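Local coordinates for uncharacterized protein (Legionella longbeachae NSW150, PDB 4JZA), which probably removes the 3-phosphate from phosphatidylinositol 3-phosphate, acting as a bacterial phosphoinositide phosphatase in lipid metabolism at the pathogen-host interface, at residues 182-187 against 304-309; 191-196 against 203-208; 209-212 against 216-219; 219-224 against 264-269. All coordinates share one frame; numbering follows the deposited sequence.

Contact 1: residues 182-187 against 304-309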
loop_
_atom_site.group_PDB
_atom_site.type_symbol
_atom_site.label_atom_id
_atom_site.label_comp_id
_atom_site.label_asym_id
_atom_site.label_seq_id
_atom_site.Cartn_x
_atom_site.Cartn_y
_atom_site.Cartn_z
ATOM N N LYS A 182 -9.940 -3.346 20.629
ATOM C CA LYS A 182 -9.720 -2.263 21.568
ATOM C C LYS A 182 -9.919 -2.702 22.991
ATOM O O LYS A 182 -9.199 -2.292 23.897
ATOM C CB LYS A 182 -10.705 -1.148 21.389
ATOM C CG LYS A 182 -10.697 -0.509 20.044
ATOM C CD LYS A 182 -11.613 0.703 20.053
ATOM C CE LYS A 182 -11.020 1.871 20.833
ATOM N NZ LYS A 182 -11.822 3.102 20.599
ATOM N N ALA A 183 -10.930 -3.515 23.227
ATOM C CA ALA A 183 -11.215 -3.848 24.610
ATOM C C ALA A 183 -10.079 -4.691 25.207
ATOM O O ALA A 183 -9.866 -4.629 26.431
ATOM C CB ALA A 183 -12.560 -4.525 24.743
ATOM N N LYS A 184 -9.353 -5.440 24.357
ATOM C CA LYS A 184 -8.215 -6.242 24.797
ATOM C C LYS A 184 -6.922 -5.490 24.721
ATOM O O LYS A 184 -5.844 -6.058 24.933
ATOM C CB LYS A 184 -8.170 -7.591 24.057
ATOM C CG LYS A 184 -9.455 -8.363 24.308
ATOM C CD LYS A 184 -9.436 -9.794 23.846
ATOM C CE LYS A 184 -10.844 -10.386 24.004
ATOM N NZ LYS A 184 -11.089 -10.968 25.364
ATOM N N LYS A 185 -7.020 -4.188 24.470
ATOM C CA LYS A 185 -5.840 -3.330 24.393
ATOM C C LYS A 185 -4.841 -3.773 23.322
ATOM O O LYS A 185 -3.651 -3.785 23.588
ATOM C CB LYS A 185 -5.120 -3.280 25.740
ATOM C CG LYS A 185 -6.056 -3.392 26.918
ATOM C CD LYS A 185 -6.192 -2.116 27.701
ATOM C CE LYS A 185 -7.249 -2.319 28.778
ATOM N NZ LYS A 185 -6.783 -1.847 30.106
ATOM N N TYR A 186 -5.313 -4.152 22.133
ATOM C CA TYR A 186 -4.431 -4.244 20.988
ATOM C C TYR A 186 -3.303 -5.243 21.192
ATOM O O TYR A 186 -2.134 -4.908 20.956
ATOM C CB TYR A 186 -3.825 -2.856 20.695
ATOM C CG TYR A 186 -4.854 -1.755 20.722
ATOM C CD1 TYR A 186 -5.760 -1.614 19.686
ATOM C CD2 TYR A 186 -4.963 -0.882 21.800
ATOM C CE1 TYR A 186 -6.722 -0.616 19.694
ATOM C CE2 TYR A 186 -5.934 0.118 21.821
ATOM C CZ TYR A 186 -6.814 0.252 20.746
ATOM O OH TYR A 186 -7.830 1.208 20.720
ATOM N N PRO A 187 -3.632 -6.477 21.618
ATOM C CA PRO A 187 -2.547 -7.448 21.717
ATOM C C PRO A 187 -1.919 -7.703 20.342
ATOM O O PRO A 187 -2.595 -7.640 19.320
ATOM C CB PRO A 187 -3.235 -8.694 22.238
ATOM C CG PRO A 187 -4.592 -8.606 21.685
ATOM C CD PRO A 187 -4.943 -7.137 21.691
ATOM N N SER A 304 -7.877 -17.323 20.628
ATOM C CA SER A 304 -9.155 -17.495 19.941
ATOM C C SER A 304 -10.172 -16.436 20.275
ATOM O O SER A 304 -11.241 -16.401 19.690
ATOM C CB SER A 304 -9.748 -18.871 20.237
ATOM O OG SER A 304 -10.048 -18.967 21.598
ATOM N N SER A 305 -9.853 -15.569 21.220
ATOM C CA SER A 305 -10.728 -14.413 21.511
ATOM C C SER A 305 -10.821 -13.357 20.402
ATOM O O SER A 305 -11.778 -12.605 20.353
ATOM C CB SER A 305 -10.231 -13.711 22.766
ATOM O OG SER A 305 -10.478 -14.525 23.873
ATOM N N LEU A 306 -9.780 -13.260 19.580
ATOM C CA LEU A 306 -9.742 -12.357 18.466
ATOM C C LEU A 306 -9.686 -13.155 17.175
ATOM O O LEU A 306 -9.274 -14.275 17.137
ATOM C CB LEU A 306 -8.539 -11.457 18.580
ATOM C CG LEU A 306 -8.691 -10.492 19.732
ATOM C CD1 LEU A 306 -7.381 -9.726 19.967
ATOM C CD2 LEU A 306 -9.858 -9.558 19.463
ATOM N N PRO A 307 -10.126 -12.559 16.097
ATOM C CA PRO A 307 -10.204 -13.268 14.831
ATOM C C PRO A 307 -8.875 -13.525 14.148
ATOM O O PRO A 307 -7.941 -12.741 14.267
ATOM C CB PRO A 307 -11.030 -12.334 13.987
ATOM C CG PRO A 307 -10.725 -10.981 14.552
ATOM C CD PRO A 307 -10.584 -11.159 16.009
ATOM N N GLN A 308 -8.820 -14.641 13.426
ATOM C CA GLN A 308 -7.604 -15.109 12.768
ATOM C C GLN A 308 -7.059 -14.102 11.744
ATOM O O GLN A 308 -5.858 -13.960 11.607
ATOM C CB GLN A 308 -7.891 -16.464 12.143
ATOM C CG GLN A 308 -6.701 -17.225 11.618
ATOM C CD GLN A 308 -7.127 -18.531 10.946
ATOM O OE1 GLN A 308 -8.284 -18.694 10.540
ATOM N NE2 GLN A 308 -6.190 -19.463 10.808
ATOM N N TRP A 309 -7.917 -13.363 11.051
ATOM C CA TRP A 309 -7.413 -12.316 10.183
ATOM C C TRP A 309 -6.557 -11.299 10.922
ATOM O O TRP A 309 -5.656 -10.732 10.343
ATOM C CB TRP A 309 -8.521 -11.611 9.415
ATOM C CG TRP A 309 -9.465 -10.781 10.181
ATOM C CD1 TRP A 309 -10.749 -11.078 10.450
ATOM C CD2 TRP A 309 -9.229 -9.485 10.709
ATOM N NE1 TRP A 309 -11.339 -10.051 11.127
ATOM C CE2 TRP A 309 -10.409 -9.061 11.311
ATOM C CE3 TRP A 309 -8.125 -8.627 10.726
ATOM C CZ2 TRP A 309 -10.523 -7.800 11.947
ATOM C CZ3 TRP A 309 -8.243 -7.365 11.361
ATOM C CH2 TRP A 309 -9.430 -6.975 11.945
#
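Pro187 and Leu306 reach toward each other tip to tip where a Schellman motif ends helix 172-183 and faces the loop leading into helix 308-311. Lys185, with positive phi, is the C-prime residue of that motif: its N bonds to Lys182 O at 2.9 Å, and Tyr186 N reaches back to the carbonyl of Ile181. The turn leaves the CB atoms of Lys184 and Pro187 pointing toward segment 304-309. The apolar part is small. Pro187 CG lies 3.5 Å from Leu306 CD1, with Pro187 CD a little farther off. Leu306 is buried and also packs on Leu180 and Ile181, so it ties the loop to the last turns of helix 172-183. Beside this, the exposed chain of Lys184 reaches extended toward the loop, with Lys184 CD 4.2 Å from Leu306 CG. No hydrogen bond joins the two segments directly; a polar link close by runs from Tyr310 OH to Pro187 O. Farther out, Lys184 CE rests 3.6 Å from Ser305 CB. Bending at chi4 (-88°) then leaves Lys184 NZ 3.9 Å from Ser305 OG, near it but not bonded.

Contact 2: residues 191-196 against 203-208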
loop_
_atom_site.group_PDB
_atom_site.type_symbol
_atom_site.label_atom_id
_atom_site.label_comp_id
_atom_site.label_asym_id
_atom_site.label_seq_id
_atom_site.Cartn_x
_atom_site.Cartn_y
_atom_site.Cartn_z
ATOM N N GLY A 191 5.487 -14.114 18.223
ATOM C CA GLY A 191 6.328 -14.894 17.281
ATOM C C GLY A 191 6.002 -16.377 17.136
ATOM O O GLY A 191 6.027 -16.921 16.032
ATOM N N TRP A 192 5.708 -17.029 18.248
ATOM C CA TRP A 192 5.419 -18.440 18.220
ATOM C C TRP A 192 4.229 -18.770 17.389
ATOM O O TRP A 192 4.139 -19.882 16.844
ATOM C CB TRP A 192 5.224 -18.977 19.631
ATOM C CG TRP A 192 4.025 -18.515 20.401
ATOM C CD1 TRP A 192 3.988 -17.526 21.375
ATOM C CD2 TRP A 192 2.709 -19.113 20.374
ATOM N NE1 TRP A 192 2.696 -17.471 21.925
ATOM C CE2 TRP A 192 1.909 -18.432 21.334
ATOM C CE3 TRP A 192 2.135 -20.149 19.627
ATOM C CZ2 TRP A 192 0.565 -18.738 21.534
ATOM C CZ3 TRP A 192 0.777 -20.460 19.815
ATOM C CH2 TRP A 192 0.011 -19.756 20.755
ATOM N N LEU A 193 3.303 -17.815 17.295
ATOM C CA LEU A 193 2.056 -18.033 16.527
ATOM C C LEU A 193 2.313 -17.899 15.063
ATOM O O LEU A 193 1.784 -18.666 14.259
ATOM C CB LEU A 193 1.007 -17.028 16.943
ATOM C CG LEU A 193 -0.424 -17.253 16.465
ATOM C CD1 LEU A 193 -0.978 -18.652 16.717
ATOM C CD2 LEU A 193 -1.255 -16.223 17.180
ATOM N N ARG A 194 3.167 -16.933 14.734
ATOM C CA ARG A 194 3.607 -16.751 13.375
ATOM C C ARG A 194 4.341 -17.947 12.847
ATOM O O ARG A 194 4.155 -18.296 11.703
ATOM C CB ARG A 194 4.515 -15.555 13.269
ATOM C CG ARG A 194 3.784 -14.243 13.427
ATOM C CD ARG A 194 4.692 -13.090 13.057
ATOM N NE ARG A 194 4.154 -11.822 13.550
ATOM C CZ ARG A 194 3.095 -11.186 13.025
ATOM N NH1 ARG A 194 2.424 -11.699 12.002
ATOM N NH2 ARG A 194 2.706 -10.029 13.529
ATOM N N ASP A 195 5.163 -18.580 13.682
ATOM C CA ASP A 195 5.960 -19.738 13.258
ATOM C C ASP A 195 5.161 -21.046 13.044
ATOM O O ASP A 195 5.694 -21.979 12.501
ATOM C CB ASP A 195 7.106 -19.953 14.229
ATOM C CG ASP A 195 8.091 -18.759 14.262
ATOM O OD1 ASP A 195 8.032 -17.855 13.386
ATOM O OD2 ASP A 195 8.934 -18.734 15.178
ATOM N N LEU A 196 3.883 -21.100 13.392
ATOM C CA LEU A 196 3.129 -22.337 13.263
ATOM C C LEU A 196 2.842 -22.754 11.846
ATOM O O LEU A 196 2.718 -21.913 10.965
ATOM C CB LEU A 196 1.788 -22.219 14.006
ATOM C CG LEU A 196 1.842 -21.906 15.510
ATOM C CD1 LEU A 196 0.444 -21.932 16.100
ATOM C CD2 LEU A 196 2.709 -22.921 16.227
ATOM N N TYR A 203 -5.687 -24.695 14.976
ATOM C CA TYR A 203 -5.976 -25.242 16.311
ATOM C C TYR A 203 -6.137 -24.110 17.316
ATOM O O TYR A 203 -7.182 -23.959 17.907
ATOM C CB TYR A 203 -4.895 -26.232 16.781
ATOM C CG TYR A 203 -5.210 -26.906 18.104
ATOM C CD1 TYR A 203 -6.068 -27.980 18.145
ATOM C CD2 TYR A 203 -4.663 -26.494 19.276
ATOM C CE1 TYR A 203 -6.384 -28.627 19.312
ATOM C CE2 TYR A 203 -4.986 -27.124 20.469
ATOM C CZ TYR A 203 -5.844 -28.205 20.480
ATOM O OH TYR A 203 -6.221 -28.876 21.637
ATOM N N PHE A 204 -5.119 -23.287 17.463
ATOM C CA PHE A 204 -5.128 -22.267 18.497
ATOM C C PHE A 204 -6.088 -21.134 18.176
ATOM O O PHE A 204 -6.710 -20.573 19.068
ATOM C CB PHE A 204 -3.711 -21.705 18.717
ATOM C CG PHE A 204 -2.766 -22.661 19.396
ATOM C CD1 PHE A 204 -2.887 -22.938 20.748
ATOM C CD2 PHE A 204 -1.741 -23.275 18.690
ATOM C CE1 PHE A 204 -2.010 -23.826 21.371
ATOM C CE2 PHE A 204 -0.854 -24.148 19.307
ATOM C CZ PHE A 204 -0.989 -24.427 20.643
ATOM N N CYS A 205 -6.220 -20.772 16.910
ATOM C CA CYS A 205 -7.096 -19.628 16.570
ATOM C C CYS A 205 -8.567 -19.991 16.674
ATOM O O CYS A 205 -9.393 -19.114 16.798
ATOM C CB CYS A 205 -6.773 -19.016 15.184
ATOM S SG CYS A 205 -5.155 -18.195 15.133
ATOM N N ASN A 206 -8.898 -21.278 16.657
ATOM C CA ASN A 206 -10.305 -21.696 16.804
ATOM C C ASN A 206 -10.645 -22.327 18.137
ATOM O O ASN A 206 -11.796 -22.695 18.376
ATOM C CB ASN A 206 -10.676 -22.628 15.679
ATOM C CG ASN A 206 -10.656 -21.916 14.351
ATOM O OD1 ASN A 206 -11.558 -21.159 14.054
ATOM N ND2 ASN A 206 -9.600 -22.115 13.576
ATOM N N LEU A 207 -9.656 -22.396 19.019
ATOM C CA LEU A 207 -9.816 -23.040 20.309
ATOM C C LEU A 207 -11.047 -22.516 21.024
ATOM O O LEU A 207 -11.190 -21.307 21.243
ATOM C CB LEU A 207 -8.590 -22.767 21.185
ATOM C CG LEU A 207 -8.412 -23.623 22.432
ATOM C CD1 LEU A 207 -8.079 -25.056 22.035
ATOM C CD2 LEU A 207 -7.331 -23.010 23.309
ATOM N N ASP A 208 -11.918 -23.450 21.383
ATOM C CA ASP A 208 -13.099 -23.205 22.199
ATOM C C ASP A 208 -12.801 -22.569 23.581
ATOM O O ASP A 208 -11.838 -22.935 24.234
ATOM C CB ASP A 208 -13.804 -24.535 22.397
ATOM C CG ASP A 208 -15.065 -24.398 23.162
ATOM O OD1 ASP A 208 -15.672 -23.320 23.180
ATOM O OD2 ASP A 208 -15.473 -25.367 23.777
#
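Phe204 receives the edge of Trp192 on one face of its ring, a T-shaped (edge-to-face) pair with centroids 5.2 Å apart and planes at 78°. Its CB points toward segment 191-196, and CG stands beside the backbone N, anti to the carbonyl carbon (chi1 -71°), which carries the ring toward the indole of Trp192. Phe204 CG is the first ring atom to meet the indole, 4.2 Å from Trp192 CZ3. Phe204 CD2 takes the densest packing: Leu196 CD1 lies 3.6 Å from it and Trp192 CZ3 3.9 Å. One bond farther, Phe204 CE2 still lies 4.1 Å from both Trp192 CZ3 and Leu196 CD1. Trp192 CZ3 sits over the rim of the phenyl ring and not over its centre, whereas the leucine methyl comes in obliquely, its side chain crossing that of Phe204 at about a right angle. The opposite face is covered by the adjacent Tyr203, whose CD2 stands over the ring centre. Trp192 reaches across because its CG lies between the backbone N and the carbonyl carbon (chi1 67°), bringing the six-membered ring nearer than its CB direction would suggest. A looser contact at the side, Leu193 CD1 to Cys205 SG at 4.5 Å, widens this solely apolar patch. Within the helical insertion region, helix 191-194 thus packs on helix 198-206; Ile296 of helix 293-296 touches both Trp192 and Phe204, and Trp311 of helix 308-311 touches both Leu193 and Cys205.

Contact 3: residues 209-212 against 216-219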
loop_
_atom_site.group_PDB
_atom_site.type_symbol
_atom_site.label_atom_id
_atom_site.label_comp_id
_atom_site.label_asym_id
_atom_site.label_seq_id
_atom_site.Cartn_x
_atom_site.Cartn_y
_atom_site.Cartn_z
ATOM N N GLN A 209 -13.630 -21.605 24.004
ATOM C CA GLN A 209 -13.414 -20.861 25.261
ATOM C C GLN A 209 -13.725 -21.724 26.507
ATOM O O GLN A 209 -13.525 -21.283 27.652
ATOM C CB GLN A 209 -14.191 -19.511 25.269
ATOM C CG GLN A 209 -13.318 -18.235 25.224
ATOM C CD GLN A 209 -13.248 -17.533 23.854
ATOM O OE1 GLN A 209 -13.509 -16.323 23.752
ATOM N NE2 GLN A 209 -12.873 -18.275 22.811
ATOM N N GLY A 210 -14.195 -22.952 26.293
ATOM C CA GLY A 210 -14.230 -23.931 27.386
ATOM C C GLY A 210 -12.855 -24.444 27.823
ATOM O O GLY A 210 -12.712 -25.001 28.913
ATOM N N VAL A 211 -11.846 -24.268 26.964
ATOM C CA VAL A 211 -10.467 -24.697 27.237
ATOM C C VAL A 211 -9.679 -23.526 27.798
ATOM O O VAL A 211 -9.278 -22.677 27.044
ATOM C CB VAL A 211 -9.801 -25.202 25.952
ATOM C CG1 VAL A 211 -8.374 -25.614 26.209
ATOM C CG2 VAL A 211 -10.558 -26.383 25.369
ATOM N N THR A 212 -9.472 -23.488 29.117
ATOM C CA THR A 212 -9.065 -22.263 29.838
ATOM C C THR A 212 -7.632 -22.311 30.374
ATOM O O THR A 212 -7.211 -21.426 31.148
ATOM C CB THR A 212 -9.965 -22.017 31.089
ATOM O OG1 THR A 212 -9.604 -22.935 32.128
ATOM C CG2 THR A 212 -11.473 -22.184 30.793
ATOM N N GLU A 216 -5.325 -27.783 30.141
ATOM C CA GLU A 216 -6.500 -28.229 29.396
ATOM C C GLU A 216 -6.222 -28.400 27.895
ATOM O O GLU A 216 -6.859 -29.229 27.221
ATOM C CB GLU A 216 -7.718 -27.336 29.682
ATOM C CG GLU A 216 -8.372 -27.613 31.043
ATOM C CD GLU A 216 -9.514 -26.656 31.412
ATOM O OE1 GLU A 216 -10.109 -25.966 30.526
ATOM O OE2 GLU A 216 -9.837 -26.624 32.618
ATOM N N VAL A 217 -5.257 -27.663 27.357
ATOM C CA VAL A 217 -4.889 -27.871 25.950
ATOM C C VAL A 217 -4.256 -29.229 25.713
ATOM O O VAL A 217 -4.688 -29.964 24.837
ATOM C CB VAL A 217 -3.947 -26.777 25.432
ATOM C CG1 VAL A 217 -3.475 -27.091 24.009
ATOM C CG2 VAL A 217 -4.679 -25.438 25.462
ATOM N N ILE A 218 -3.258 -29.584 26.518
ATOM C CA ILE A 218 -2.601 -30.891 26.386
ATOM C C ILE A 218 -3.606 -32.028 26.461
ATOM O O ILE A 218 -3.579 -32.919 25.620
ATOM C CB ILE A 218 -1.541 -31.105 27.475
ATOM C CG1 ILE A 218 -0.433 -30.062 27.312
ATOM C CG2 ILE A 218 -0.981 -32.536 27.415
ATOM C CD1 ILE A 218 0.307 -29.713 28.583
ATOM N N ARG A 219 -4.503 -31.968 27.447
ATOM C CA ARG A 219 -5.513 -33.006 27.613
ATOM C C ARG A 219 -6.435 -33.002 26.405
ATOM O O ARG A 219 -6.676 -34.054 25.812
ATOM C CB ARG A 219 -6.286 -32.899 28.963
ATOM C CG ARG A 219 -5.665 -33.725 30.117
ATOM C CD ARG A 219 -6.490 -33.718 31.421
ATOM N NE ARG A 219 -7.895 -33.380 31.163
ATOM C CZ ARG A 219 -8.501 -32.228 31.480
ATOM N NH1 ARG A 219 -7.874 -31.249 32.135
ATOM N NH2 ARG A 219 -9.775 -32.060 31.152
#
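Val211 and Val217 form the close apolar part of a surface contact that folds the loop before helix 214-234 against the first turn of that helix. Val211 CG1, opposite the backbone N (chi1 179°), comes 3.8 Å from Val217 CG2, the two side chains crossing at about a right angle. The same methyl rests 3.9 Å from Glu216 CB, so the base of the glutamate completes this apolar patch; Val217 is buried and also touches Thr301. On the solvent side, Gly210 and Thr212 are exposed and the packing gives way to polar contacts. Here Glu216, extended beyond CG, sends its carboxylate back over the loop. Thr212 N bonds to Glu216 OE1 at 2.9 Å and nearly straight, at 171°, although it meets the oxygen from 45° out of the carboxylate plane. Thr212 OG1 adds only a weak bond to the same Glu216 OE1, at 3.5 Å. Gly210 O also lies 3.2 Å from Glu216 OE1, two acceptors without a bond. One firm backbone donor, one weak hydroxyl and the nearby helix N-terminus would tend to stabilise negative charge on Glu216, while that carbonyl oxygen opposes it, leaving the net effect open.

Contact 4: residues 219-224 against 264-269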
loop_
_atom_site.group_PDB
_atom_site.type_symbol
_atom_site.label_atom_id
_atom_site.label_comp_id
_atom_site.label_asym_id
_atom_site.label_seq_id
_atom_site.Cartn_x
_atom_site.Cartn_y
_atom_site.Cartn_z
ATOM N N ARG A 219 -4.503 -31.968 27.447
ATOM C CA ARG A 219 -5.513 -33.006 27.613
ATOM C C ARG A 219 -6.435 -33.002 26.405
ATOM O O ARG A 219 -6.676 -34.054 25.812
ATOM C CB ARG A 219 -6.286 -32.899 28.963
ATOM C CG ARG A 219 -5.665 -33.725 30.117
ATOM C CD ARG A 219 -6.490 -33.718 31.421
ATOM N NE ARG A 219 -7.895 -33.380 31.163
ATOM C CZ ARG A 219 -8.501 -32.228 31.480
ATOM N NH1 ARG A 219 -7.874 -31.249 32.135
ATOM N NH2 ARG A 219 -9.775 -32.060 31.152
ATOM N N ASP A 220 -6.928 -31.823 26.013
ATOM C CA ASP A 220 -7.795 -31.725 24.839
ATOM C C ASP A 220 -7.193 -32.455 23.640
ATOM O O ASP A 220 -7.884 -33.196 22.950
ATOM C CB ASP A 220 -8.034 -30.263 24.453
ATOM C CG ASP A 220 -8.825 -30.117 23.154
ATOM O OD1 ASP A 220 -8.234 -30.261 22.053
ATOM O OD2 ASP A 220 -10.039 -29.848 23.261
ATOM N N PHE A 221 -5.905 -32.236 23.393
ATOM C CA PHE A 221 -5.282 -32.815 22.227
ATOM C C PHE A 221 -5.076 -34.321 22.353
ATOM O O PHE A 221 -5.273 -35.051 21.374
ATOM C CB PHE A 221 -3.964 -32.128 21.877
ATOM C CG PHE A 221 -3.446 -32.550 20.542
ATOM C CD1 PHE A 221 -4.223 -32.384 19.430
ATOM C CD2 PHE A 221 -2.235 -33.175 20.411
ATOM C CE1 PHE A 221 -3.792 -32.816 18.201
ATOM C CE2 PHE A 221 -1.792 -33.613 19.179
ATOM C CZ PHE A 221 -2.573 -33.439 18.071
ATOM N N ASN A 222 -4.718 -34.787 23.552
ATOM C CA ASN A 222 -4.627 -36.222 23.809
ATOM C C ASN A 222 -6.006 -36.900 23.690
ATOM O O ASN A 222 -6.105 -37.985 23.119
ATOM C CB ASN A 222 -3.990 -36.504 25.171
ATOM C CG ASN A 222 -2.513 -36.097 25.233
ATOM O OD1 ASN A 222 -1.829 -36.025 24.216
ATOM N ND2 ASN A 222 -2.037 -35.798 26.422
ATOM N N ASN A 223 -7.067 -36.262 24.198
ATOM C CA ASN A 223 -8.442 -36.791 24.050
ATOM C C ASN A 223 -8.859 -36.909 22.605
ATOM O O ASN A 223 -9.710 -37.743 22.254
ATOM C CB ASN A 223 -9.479 -35.912 24.774
ATOM C CG ASN A 223 -9.382 -36.043 26.268
ATOM O OD1 ASN A 223 -8.656 -36.889 26.764
ATOM N ND2 ASN A 223 -10.099 -35.204 26.990
ATOM N N PHE A 224 -8.313 -36.022 21.786
ATOM C CA PHE A 224 -8.533 -36.091 20.363
ATOM C C PHE A 224 -7.819 -37.294 19.750
ATOM O O PHE A 224 -8.368 -37.970 18.886
ATOM C CB PHE A 224 -8.070 -34.809 19.660
ATOM C CG PHE A 224 -8.173 -34.909 18.180
ATOM C CD1 PHE A 224 -9.430 -34.991 17.577
ATOM C CD2 PHE A 224 -7.051 -35.052 17.413
ATOM C CE1 PHE A 224 -9.550 -35.153 16.224
ATOM C CE2 PHE A 224 -7.163 -35.225 16.063
ATOM C CZ PHE A 224 -8.415 -35.276 15.470
ATOM N N ARG A 264 -12.082 -29.572 14.558
ATOM C CA ARG A 264 -12.717 -29.573 13.243
ATOM C C ARG A 264 -11.835 -28.850 12.200
ATOM O O ARG A 264 -11.532 -29.387 11.135
ATOM C CB ARG A 264 -14.151 -28.949 13.313
ATOM C CG ARG A 264 -15.061 -29.349 12.149
ATOM C CD ARG A 264 -16.455 -28.763 12.045
ATOM N NE ARG A 264 -17.114 -28.562 13.334
ATOM C CZ ARG A 264 -17.592 -27.389 13.758
ATOM N NH1 ARG A 264 -17.497 -26.291 12.989
ATOM N NH2 ARG A 264 -18.171 -27.307 14.959
ATOM N N GLU A 265 -11.425 -27.630 12.510
ATOM C CA GLU A 265 -10.696 -26.832 11.534
ATOM C C GLU A 265 -9.290 -27.397 11.298
ATOM O O GLU A 265 -8.761 -27.295 10.211
ATOM C CB GLU A 265 -10.671 -25.339 11.959
ATOM C CG GLU A 265 -12.043 -24.648 11.929
ATOM C CD GLU A 265 -12.837 -24.923 10.643
ATOM O OE1 GLU A 265 -12.291 -24.765 9.530
ATOM O OE2 GLU A 265 -14.018 -25.320 10.740
HETATM N N MSE A 266 -8.699 -27.981 12.333
HETATM C CA MSE A 266 -7.425 -28.626 12.202
HETATM C C MSE A 266 -7.553 -29.791 11.276
HETATM O O MSE A 266 -6.705 -29.980 10.433
HETATM C CB MSE A 266 -6.949 -29.122 13.543
HETATM C CG MSE A 266 -5.612 -29.869 13.398
HETATM SE SE MSE A 266 -4.888 -30.639 15.063
HETATM C CE MSE A 266 -6.524 -30.539 16.184
HETATM N N MSE A 267 -8.602 -30.596 11.406
HETATM C CA MSE A 267 -8.776 -31.737 10.497
HETATM C C MSE A 267 -8.947 -31.253 9.087
HETATM O O MSE A 267 -8.279 -31.745 8.178
HETATM C CB MSE A 267 -9.953 -32.662 10.839
HETATM C CG MSE A 267 -9.594 -33.835 11.775
HETATM SE SE MSE A 267 -7.956 -34.917 11.325
HETATM C CE MSE A 267 -6.876 -33.936 12.631
ATOM N N ARG A 268 -9.832 -30.275 8.893
ATOM C CA ARG A 268 -10.107 -29.729 7.557
ATOM C C ARG A 268 -8.827 -29.493 6.765
ATOM O O ARG A 268 -8.773 -29.738 5.569
ATOM C CB ARG A 268 -10.913 -28.435 7.649
ATOM C CG ARG A 268 -11.359 -27.875 6.300
ATOM C CD ARG A 268 -12.043 -26.531 6.450
ATOM N NE ARG A 268 -12.999 -26.549 7.552
ATOM C CZ ARG A 268 -14.202 -27.128 7.513
ATOM N NH1 ARG A 268 -14.621 -27.752 6.420
ATOM N NH2 ARG A 268 -15.001 -27.078 8.581
ATOM N N ILE A 269 -7.789 -29.047 7.437
ATOM C CA ILE A 269 -6.528 -28.809 6.768
ATOM C C ILE A 269 -5.709 -30.069 6.533
ATOM O O ILE A 269 -5.017 -30.184 5.517
ATOM C CB ILE A 269 -5.693 -27.818 7.569
ATOM C CG1 ILE A 269 -6.378 -26.449 7.508
ATOM C CG2 ILE A 269 -4.283 -27.761 7.026
ATOM C CD1 ILE A 269 -6.385 -25.695 8.816
#
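Phe221 and Phe224, three residues apart, both hold CG opposite the backbone N (chi1 -169° and 175°), and this throws their rings across to Met266 and Met267, each a selenomethionine in this crystal. Met266 runs out extended as far as SE before bending at its last torsion, whereas Met267 is folded at both chi2 and chi3, so its chain curls to bring the methyl round to Phe224. The two pairs meet differently. Phe221 and Met266 cross at about a right angle: Met266 SE lies 4.0 Å from Phe221 CE1 and 5.2 Å from the ring centroid, 68° off the ring normal, an oblique Met-aromatic contact. Phe224 and Met267 instead come from opposite directions, with Met267 CE 3.5 Å from Phe224 CZ and 3.7 Å from Phe224 CE2. The backbones stay well apart, the CA atoms of Phe221 and Met266 being 11.1 Å distant, so long side chains have to bridge the gap. On segment 264-269 itself, Arg268 grips Glu265 side-on in a salt bridge, NE to Glu265 OE1 at 2.8 Å and NH2 to Glu265 OE2 at 3.0 Å, each oxygen met on its syn side. Leu281 of helix 274-288 touches both Phe224 and Met267, and the ring of Phe284 meets Phe221 edge-to-face. Helices 214-234 and 261-270 are therefore joined through a buried aromatic and methionine core, with helix 274-288 contributing, as part of the all-helical packing of the phosphoinositide phosphatase insertion domain.

Contacts 2, 3 and 4 follow in chain order, inside the span whose ends meet in contact 1. All three lie in the insertion domain, their centres 12 to 14 Å apart. Helix 198-206 carries half of contact 2, and helix 214-234 serves contacts 3 and 4, which share Arg219. Tyr203 links contacts 2 and 4 through a probable hydrogen bond from its OH to Asp220 OD1. Contact 1 touches contact 2 through a probable hydrogen bond between Ser304 OG and Leu207 O, and Gln209 of contact 3 packs on Ser304 and Ser305; contact 4 lies about 23 Å away, centre to centre. Contact 1 thus joins the ends of a largely helical excursion from the mixed sheet.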